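Long-range contact in protein toll (Drosophila melanogaster, PDB 4LXR), which acts as the receptor for processed Spätzle, a cytokine, switching on Toll signalling in antifungal defence and in dorsal-ventral patterning of the embryo: residues Val527-Cys538 against Lys562-Pro573. Sequence-based numbering, arbitrary orientation.
Sequences VHVDLNDNPLVC and KLRTDRLVCSQP. With NAG (2-acetamido-2-deoxy-beta-D-glucopyranose), chain F; NAG (2-acetamido-2-deoxy-beta-D-glucopyranose), chain B.
Arg564 and Asp530 pair where strand 562-564, the final parallel strand of the first leucine-rich-repeat block, joins strand 527-530 in the LRRCT cap that closes that block. The parallel register rests on backbone bonds such as Arg564 N to Val529 O (2.8 Å, N-H...O 172°). The Arg564 side chain starts with CB near Val529 O and the CA of Asp530. A chi1 of 172° carries CG away from the backbone N, and the chain runs beside that of Asp530 in the same direction; CG passes Asn532 ND2, and CD lies near Asp530 OD2. NE reaches 3.2 Å from Asp530 OD2, but that oxygen sits over a guanidinium face, making a salt bridge without a directed N-H. At the tip, NH2 donates to O6 of NAG (chain B) at 2.7 Å and to a water that also accepts from Asn532 ND2 and donates to Asp530 OD2. Asp530 OD2 further accepts from N2 of NAG (chain F), so the glycan is gripped from both strands. Asn532 then bridges the following loops: its OD1 takes Arg567 N (2.8 Å) from above the carbonyl plane, while ND2 donates to Asp566 OD1 (3.0 Å). Farther along, the Cys538 SG-Cys570 SG disulfide (2.0 Å) has a chi3 of -93°.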
loop_
_atom_site.group_PDB
_atom_site.type_symbol
_atom_site.label_atom_id
_atom_site.label_comp_id
_atom_site.label_asym_id
_atom_site.label_seq_id
_atom_site.Cartn_x
_atom_site.Cartn_y
_atom_site.Cartn_z
ATOM N N VAL A 527 18.405 -12.291 5.997
ATOM C CA VAL A 527 17.419 -12.129 4.938
ATOM C C VAL A 527 16.074 -12.698 5.360
ATOM O O VAL A 527 15.996 -13.843 5.785
ATOM C CB VAL A 527 17.867 -12.871 3.671
ATOM C CG1 VAL A 527 16.909 -12.585 2.516
ATOM C CG2 VAL A 527 19.294 -12.474 3.309
ATOM N N HIS A 528 15.016 -11.901 5.247
ATOM C CA HIS A 528 13.661 -12.388 5.502
ATOM C C HIS A 528 13.059 -12.953 4.227
ATOM O O HIS A 528 13.210 -12.371 3.154
ATOM C CB HIS A 528 12.762 -11.269 6.028
ATOM C CG HIS A 528 13.223 -10.676 7.323
ATOM N ND1 HIS A 528 12.617 -10.960 8.530
ATOM C CD2 HIS A 528 14.226 -9.810 7.602
ATOM C CE1 HIS A 528 13.231 -10.301 9.495
ATOM N NE2 HIS A 528 14.211 -9.596 8.959
ATOM N N VAL A 529 12.378 -14.090 4.342
ATOM C CA VAL A 529 11.717 -14.708 3.193
ATOM C C VAL A 529 10.290 -15.119 3.543
ATOM O O VAL A 529 10.072 -15.915 4.456
ATOM C CB VAL A 529 12.468 -15.963 2.684
ATOM C CG1 VAL A 529 11.829 -16.466 1.407
ATOM C CG2 VAL A 529 13.947 -15.663 2.463
ATOM N N ASP A 530 9.320 -14.586 2.806
ATOM C CA ASP A 530 7.920 -14.905 3.049
ATOM C C ASP A 530 7.478 -16.096 2.200
ATOM O O ASP A 530 7.397 -15.995 0.983
ATOM C CB ASP A 530 7.047 -13.684 2.750
ATOM C CG ASP A 530 5.652 -13.820 3.316
ATOM O OD1 ASP A 530 5.217 -14.967 3.555
ATOM O OD2 ASP A 530 4.985 -12.785 3.520
ATOM N N LEU A 531 7.173 -17.215 2.856
ATOM C CA LEU A 531 6.813 -18.452 2.163
ATOM C C LEU A 531 5.328 -18.791 2.261
ATOM O O LEU A 531 4.916 -19.891 1.889
ATOM C CB LEU A 531 7.631 -19.621 2.710
ATOM C CG LEU A 531 9.143 -19.543 2.505
ATOM C CD1 LEU A 531 9.843 -20.759 3.138
ATOM C CD2 LEU A 531 9.462 -19.419 1.008
ATOM N N ASN A 532 4.532 -17.851 2.761
ATOM C CA ASN A 532 3.099 -18.069 2.960
ATOM C C ASN A 532 2.339 -18.396 1.677
ATOM O O ASN A 532 2.772 -18.029 0.583
ATOM C CB ASN A 532 2.467 -16.845 3.627
ATOM C CG ASN A 532 2.783 -16.761 5.113
ATOM O OD1 ASN A 532 3.195 -17.750 5.722
ATOM N ND2 ASN A 532 2.580 -15.584 5.704
ATOM N N ASP A 533 1.207 -19.082 1.820
ATOM C CA ASP A 533 0.297 -19.329 0.696
ATOM C C ASP A 533 0.938 -20.080 -0.465
ATOM O O ASP A 533 0.777 -19.705 -1.626
ATOM C CB ASP A 533 -0.302 -18.016 0.178
ATOM C CG ASP A 533 -1.104 -17.290 1.229
ATOM O OD1 ASP A 533 -2.236 -17.730 1.524
ATOM O OD2 ASP A 533 -0.605 -16.275 1.756
ATOM N N ASN A 534 1.671 -21.133 -0.144
ATOM C CA ASN A 534 2.175 -22.037 -1.157
ATOM C C ASN A 534 1.554 -23.425 -0.991
ATOM O O ASN A 534 1.208 -23.819 0.126
ATOM C CB ASN A 534 3.697 -22.083 -1.098
ATOM C CG ASN A 534 4.332 -20.968 -1.905
ATOM O OD1 ASN A 534 4.279 -20.984 -3.137
ATOM N ND2 ASN A 534 4.935 -19.998 -1.221
ATOM N N PRO A 535 1.384 -24.162 -2.102
ATOM C CA PRO A 535 0.710 -25.472 -2.058
ATOM C C PRO A 535 1.601 -26.633 -1.568
ATOM O O PRO A 535 1.780 -27.630 -2.264
ATOM C CB PRO A 535 0.286 -25.686 -3.520
ATOM C CG PRO A 535 1.331 -24.959 -4.317
ATOM C CD PRO A 535 1.694 -23.741 -3.483
ATOM N N LEU A 536 2.132 -26.511 -0.360
ATOM C CA LEU A 536 3.131 -27.455 0.136
ATOM C C LEU A 536 2.609 -28.882 0.291
ATOM O O LEU A 536 1.541 -29.104 0.870
ATOM C CB LEU A 536 3.682 -26.962 1.472
ATOM C CG LEU A 536 4.968 -27.619 1.960
ATOM C CD1 LEU A 536 6.123 -27.286 1.020
ATOM C CD2 LEU A 536 5.271 -27.179 3.378
ATOM N N VAL A 537 3.352 -29.843 -0.257
ATOM C CA VAL A 537 3.042 -31.257 -0.052
ATOM C C VAL A 537 3.754 -31.716 1.221
ATOM O O VAL A 537 4.985 -31.756 1.274
ATOM C CB VAL A 537 3.471 -32.139 -1.257
ATOM C CG1 VAL A 537 3.349 -33.619 -0.907
ATOM C CG2 VAL A 537 2.634 -31.816 -2.501
ATOM N N CYS A 538 2.981 -32.026 2.256
ATOM C CA CYS A 538 3.558 -32.394 3.545
ATOM C C CYS A 538 3.776 -33.898 3.681
ATOM O O CYS A 538 2.998 -34.599 4.330
ATOM C CB CYS A 538 2.700 -31.862 4.688
ATOM S SG CYS A 538 2.610 -30.061 4.716
ATOM N N LYS A 562 15.479 -15.673 7.929
ATOM C CA LYS A 562 14.308 -15.793 8.784
ATOM C C LYS A 562 13.079 -15.994 7.899
ATOM O O LYS A 562 12.682 -15.092 7.144
ATOM C CB LYS A 562 14.149 -14.541 9.650
ATOM C CG LYS A 562 12.814 -14.446 10.373
ATOM C CD LYS A 562 12.841 -13.341 11.420
ATOM C CE LYS A 562 11.485 -13.163 12.078
ATOM N NZ LYS A 562 10.955 -14.448 12.604
ATOM N N LEU A 563 12.489 -17.184 7.985
ATOM C CA LEU A 563 11.372 -17.553 7.126
ATOM C C LEU A 563 10.047 -17.236 7.793
ATOM O O LEU A 563 9.860 -17.512 8.979
ATOM C CB LEU A 563 11.426 -19.044 6.796
ATOM C CG LEU A 563 12.793 -19.559 6.358
ATOM C CD1 LEU A 563 12.755 -21.066 6.190
ATOM C CD2 LEU A 563 13.205 -18.879 5.070
ATOM N N ARG A 564 9.132 -16.651 7.026
ATOM C CA ARG A 564 7.775 -16.411 7.496
ATOM C C ARG A 564 6.880 -17.513 6.964
ATOM O O ARG A 564 6.695 -17.656 5.748
ATOM C CB ARG A 564 7.272 -15.047 7.035
ATOM C CG ARG A 564 5.801 -14.806 7.309
ATOM C CD ARG A 564 5.491 -13.320 7.294
ATOM N NE ARG A 564 4.208 -13.035 6.661
ATOM C CZ ARG A 564 3.562 -11.879 6.770
ATOM N NH1 ARG A 564 4.072 -10.898 7.505
ATOM N NH2 ARG A 564 2.399 -11.709 6.152
ATOM N N THR A 565 6.339 -18.300 7.883
ATOM C CA THR A 565 5.600 -19.504 7.536
ATOM C C THR A 565 4.270 -19.603 8.268
ATOM O O THR A 565 3.591 -20.622 8.183
ATOM C CB THR A 565 6.416 -20.753 7.883
ATOM O OG1 THR A 565 6.829 -20.675 9.251
ATOM C CG2 THR A 565 7.652 -20.833 7.006
ATOM N N ASP A 566 3.897 -18.537 8.971
ATOM C CA ASP A 566 2.704 -18.533 9.817
ATOM C C ASP A 566 1.432 -18.846 9.033
ATOM O O ASP A 566 0.458 -19.329 9.594
ATOM C CB ASP A 566 2.568 -17.199 10.558
ATOM C CG ASP A 566 2.063 -16.074 9.660
ATOM O OD1 ASP A 566 2.790 -15.677 8.721
ATOM O OD2 ASP A 566 0.941 -15.581 9.901
ATOM N N ARG A 567 1.448 -18.569 7.734
ATOM C CA ARG A 567 0.325 -18.921 6.871
ATOM C C ARG A 567 0.766 -19.821 5.718
ATOM O O ARG A 567 0.202 -19.774 4.621
ATOM C CB ARG A 567 -0.415 -17.670 6.388
ATOM C CG ARG A 567 -1.330 -17.084 7.462
ATOM C CD ARG A 567 -1.737 -15.646 7.190
ATOM N NE ARG A 567 -2.408 -15.503 5.906
ATOM C CZ ARG A 567 -1.885 -14.875 4.856
ATOM N NH1 ARG A 567 -0.682 -14.319 4.945
ATOM N NH2 ARG A 567 -2.564 -14.798 3.719
ATOM N N LEU A 568 1.782 -20.644 5.988
ATOM C CA LEU A 568 2.175 -21.725 5.087
ATOM C C LEU A 568 1.491 -23.017 5.532
ATOM O O LEU A 568 1.737 -23.530 6.632
ATOM C CB LEU A 568 3.695 -21.902 5.052
ATOM C CG LEU A 568 4.186 -23.077 4.200
ATOM C CD1 LEU A 568 3.640 -22.978 2.779
ATOM C CD2 LEU A 568 5.705 -23.141 4.197
ATOM N N VAL A 569 0.637 -23.534 4.654
ATOM C CA VAL A 569 -0.339 -24.549 5.009
ATOM C C VAL A 569 -0.281 -25.726 4.055
ATOM O O VAL A 569 -0.218 -25.540 2.843
ATOM C CB VAL A 569 -1.756 -23.950 4.943
ATOM C CG1 VAL A 569 -2.811 -25.035 5.021
ATOM C CG2 VAL A 569 -1.943 -22.932 6.052
ATOM N N CYS A 570 -0.308 -26.935 4.609
ATOM C CA CYS A 570 -0.314 -28.158 3.809
ATOM C C CYS A 570 -1.479 -28.196 2.842
ATOM O O CYS A 570 -2.610 -27.907 3.220
ATOM C CB CYS A 570 -0.403 -29.397 4.705
ATOM S SG CYS A 570 0.968 -29.584 5.814
ATOM N N SER A 571 -1.189 -28.572 1.601
ATOM C CA SER A 571 -2.215 -28.798 0.596
ATOM C C SER A 571 -2.515 -30.300 0.502
ATOM O O SER A 571 -3.617 -30.713 0.147
ATOM C CB SER A 571 -1.736 -28.254 -0.751
ATOM O OG SER A 571 -2.632 -28.588 -1.795
ATOM N N GLN A 572 -1.520 -31.108 0.843
ATOM C CA GLN A 572 -1.599 -32.550 0.691
ATOM C C GLN A 572 -0.693 -33.196 1.730
ATOM O O GLN A 572 0.249 -32.553 2.190
ATOM C CB GLN A 572 -1.132 -32.944 -0.707
ATOM C CG GLN A 572 -2.242 -33.247 -1.683
ATOM C CD GLN A 572 -1.754 -34.086 -2.847
ATOM O OE1 GLN A 572 -0.799 -33.714 -3.535
ATOM N NE2 GLN A 572 -2.395 -35.233 -3.066
ATOM N N PRO A 573 -0.972 -34.457 2.118
ATOM C CA PRO A 573 -2.104 -35.302 1.717
ATOM C C PRO A 573 -3.364 -34.929 2.501
ATOM O O PRO A 573 -3.292 -34.065 3.377
ATOM C CB PRO A 573 -1.643 -36.706 2.127
ATOM C CG PRO A 573 -0.826 -36.468 3.352
ATOM C CD PRO A 573 -0.100 -35.148 3.089
HETATM C C1 NAG F . 4.148 -10.835 0.264
HETATM C C2 NAG F . 3.938 -10.002 1.539
HETATM C C3 NAG F . 2.607 -10.362 2.213
HETATM C C4 NAG F . 1.458 -10.390 1.210
HETATM C C5 NAG F . 1.855 -11.231 0.004
HETATM C C6 NAG F . 0.796 -11.282 -1.073
HETATM C C7 NAG F . 5.762 -9.203 2.985
HETATM C C8 NAG F . 5.366 -7.817 2.579
HETATM N N2 NAG F . 5.040 -10.199 2.462
HETATM O O3 NAG F . 2.343 -9.411 3.237
HETATM O O4 NAG F . 0.316 -11.032 1.771
HETATM O O5 NAG F . 3.037 -10.686 -0.587
HETATM O O6 NAG F . 0.577 -9.996 -1.637
HETATM O O7 NAG F . 6.689 -9.415 3.760
HETATM C C1 NAG B . -0.557 -10.255 2.603
HETATM C C2 NAG B . -1.903 -10.971 2.612
HETATM C C3 NAG B . -2.884 -10.249 3.530
HETATM C C4 NAG B . -2.288 -10.037 4.918
HETATM C C5 NAG B . -0.898 -9.410 4.824
HETATM C C6 NAG B . -0.182 -9.362 6.155
HETATM C C7 NAG B . -2.360 -12.168 0.505
HETATM C C8 NAG B . -3.023 -12.089 -0.837
HETATM N N2 NAG B . -2.457 -11.074 1.267
HETATM O O3 NAG B . -4.091 -11.001 3.611
HETATM O O4 NAG B . -3.125 -9.141 5.642
HETATM O O5 NAG B . -0.064 -10.168 3.936
HETATM O O6 NAG B . 1.227 -9.275 5.992
HETATM O O7 NAG B . -1.753 -13.173 0.873
HETATM O O HOH W 1 2.317 -13.514 3.818
HETATM O O HOH W 2 0.486 -22.349 2.376
#